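Local coordinates for female germline-specific tumor suppressor gld-1 (Caenorhabditis elegans, PDB 3K6T), which binds 5'-UACUCAU-3' elements in target mRNAs as a homodimer, repressing translation of messages such as that of the Notch receptor homolog glp-1, at residues V7-D12 with G39-A44. Sequence-based numbering, arbitrary orientation.
Sequences VEYLAD and GRVRVA
Tyr9 and Leu10 both turn CG to the side opposite their backbone N (chi1 near 180°), and both side chains thereby reach across to Val41, whose two methyls divide between them, a compact instance of one side chain serving two neighbours in a helical hairpin. The hairpin is that of the Qua1 homodimerization domain, in which helix 7-20 packs antiparallel against helix 28-49, the axes of the two short segments approaching to 10.1 Å with their N-to-C directions 156° apart. Val41 CG2 meets the Tyr9 ring obliquely, 3.5 Å from CE2, while CG1 lies 4.0 Å from Leu10 CB; this buried valine also touches Leu13. On the solvent side, the extended Arg42 chain crosses Leu10 at about a right angle, its CG 4.1 Å from Leu10 CD1, which sits over one face of the guanidinium. An alanine in place of Leu10 would keep CB near Val41 but would probably open a gap toward Ile38 and Leu45 and strip Arg42 CG of the methyls it rests on. Tyr9 OH ties this packing to the dimer, hydrogen-bonding both Glu37 of its own chain and Arg32 of the second subunit; Glu37 in turn forms a salt bridge with Arg40. Arg40 NH2 also approaches Tyr9 CE2 obliquely, at 4.2 Å.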
loop_
_atom_site.group_PDB
_atom_site.type_symbol
_atom_site.label_atom_id
_atom_site.label_comp_id
_atom_site.label_asym_id
_atom_site.label_seq_id
_atom_site.Cartn_x
_atom_site.Cartn_y
_atom_site.Cartn_z
ATOM N N VAL A 7 -1.039 -15.543 -6.385
ATOM C CA VAL A 7 -1.687 -15.025 -7.577
ATOM C C VAL A 7 -3.053 -14.438 -7.230
ATOM O O VAL A 7 -3.470 -13.441 -7.817
ATOM C CB VAL A 7 -1.808 -16.107 -8.666
ATOM C CG1 VAL A 7 -2.651 -15.610 -9.828
ATOM C CG2 VAL A 7 -0.425 -16.510 -9.148
ATOM N N GLU A 8 -3.736 -15.049 -6.267
ATOM C CA GLU A 8 -5.032 -14.548 -5.813
ATOM C C GLU A 8 -4.908 -13.174 -5.147
ATOM O O GLU A 8 -5.723 -12.281 -5.379
ATOM C CB GLU A 8 -5.689 -15.542 -4.848
ATOM N N TYR A 9 -3.894 -13.018 -4.304
ATOM C CA TYR A 9 -3.618 -11.729 -3.672
ATOM C C TYR A 9 -3.382 -10.635 -4.716
ATOM O O TYR A 9 -3.924 -9.530 -4.607
ATOM C CB TYR A 9 -2.407 -11.856 -2.754
ATOM C CG TYR A 9 -2.020 -10.592 -2.019
ATOM C CD1 TYR A 9 -2.957 -9.866 -1.293
ATOM C CD2 TYR A 9 -0.699 -10.146 -2.020
ATOM C CE1 TYR A 9 -2.593 -8.718 -0.611
ATOM C CE2 TYR A 9 -0.326 -9.009 -1.341
ATOM C CZ TYR A 9 -1.272 -8.292 -0.643
ATOM O OH TYR A 9 -0.891 -7.161 0.039
ATOM N N LEU A 10 -2.571 -10.951 -5.722
ATOM C CA LEU A 10 -2.290 -10.027 -6.820
ATOM C C LEU A 10 -3.583 -9.606 -7.509
ATOM O O LEU A 10 -3.793 -8.427 -7.815
ATOM C CB LEU A 10 -1.357 -10.692 -7.846
ATOM C CG LEU A 10 -0.907 -9.851 -9.040
ATOM C CD1 LEU A 10 -0.272 -8.547 -8.572
ATOM C CD2 LEU A 10 0.062 -10.623 -9.937
ATOM N N ALA A 11 -4.436 -10.590 -7.781
ATOM C CA ALA A 11 -5.733 -10.336 -8.387
ATOM C C ALA A 11 -6.555 -9.367 -7.537
ATOM O O ALA A 11 -7.172 -8.444 -8.060
ATOM C CB ALA A 11 -6.486 -11.644 -8.587
ATOM N N ASP A 12 -6.563 -9.582 -6.225
ATOM C CA ASP A 12 -7.302 -8.699 -5.324
ATOM C C ASP A 12 -6.769 -7.268 -5.388
ATOM O O ASP A 12 -7.542 -6.313 -5.437
ATOM C CB ASP A 12 -7.256 -9.222 -3.883
ATOM C CG ASP A 12 -8.148 -10.440 -3.672
ATOM O OD1 ASP A 12 -9.082 -10.642 -4.477
ATOM O OD2 ASP A 12 -7.918 -11.193 -2.699
ATOM N N GLY A 39 3.862 -4.236 -7.426
ATOM C CA GLY A 39 5.223 -4.452 -7.889
ATOM C C GLY A 39 5.961 -5.505 -7.083
ATOM O O GLY A 39 6.574 -6.407 -7.645
ATOM N N ARG A 40 5.887 -5.403 -5.761
ATOM C CA ARG A 40 6.553 -6.355 -4.880
ATOM C C ARG A 40 6.018 -7.784 -5.047
ATOM O O ARG A 40 6.780 -8.747 -5.022
ATOM C CB ARG A 40 6.417 -5.925 -3.421
ATOM C CG ARG A 40 7.100 -6.885 -2.446
ATOM C CD ARG A 40 6.727 -6.579 -0.996
ATOM N NE ARG A 40 5.356 -6.979 -0.673
ATOM C CZ ARG A 40 4.981 -8.231 -0.426
ATOM N NH1 ARG A 40 5.868 -9.219 -0.473
ATOM N NH2 ARG A 40 3.713 -8.498 -0.139
ATOM N N VAL A 41 4.704 -7.911 -5.189
ATOM C CA VAL A 41 4.071 -9.212 -5.375
ATOM C C VAL A 41 4.438 -9.842 -6.730
ATOM O O VAL A 41 4.702 -11.035 -6.810
ATOM C CB VAL A 41 2.535 -9.114 -5.242
ATOM C CG1 VAL A 41 1.878 -10.455 -5.588
ATOM C CG2 VAL A 41 2.161 -8.702 -3.839
ATOM N N ARG A 42 4.440 -9.042 -7.790
ATOM C CA ARG A 42 4.856 -9.539 -9.098
ATOM C C ARG A 42 6.306 -10.024 -9.056
ATOM O O ARG A 42 6.634 -11.074 -9.598
ATOM C CB ARG A 42 4.708 -8.457 -10.167
ATOM C CG ARG A 42 3.272 -8.091 -10.512
ATOM C CD ARG A 42 3.250 -7.261 -11.791
ATOM N NE ARG A 42 1.999 -6.533 -11.987
ATOM C CZ ARG A 42 0.927 -7.032 -12.594
ATOM N NH1 ARG A 42 0.942 -8.277 -13.057
ATOM N NH2 ARG A 42 -0.162 -6.284 -12.733
ATOM N N VAL A 43 7.168 -9.250 -8.411
ATOM C CA VAL A 43 8.574 -9.629 -8.288
ATOM C C VAL A 43 8.709 -10.927 -7.497
ATOM O O VAL A 43 9.452 -11.833 -7.894
ATOM C CB VAL A 43 9.423 -8.514 -7.634
ATOM C CG1 VAL A 43 10.802 -9.046 -7.235
ATOM C CG2 VAL A 43 9.559 -7.340 -8.579
ATOM N N ALA A 44 7.978 -11.023 -6.388
ATOM C CA ALA A 44 8.002 -12.227 -5.560
ATOM C C ALA A 44 7.521 -13.458 -6.326
ATOM O O ALA A 44 8.099 -14.538 -6.203
ATOM C CB ALA A 44 7.169 -12.031 -4.289
#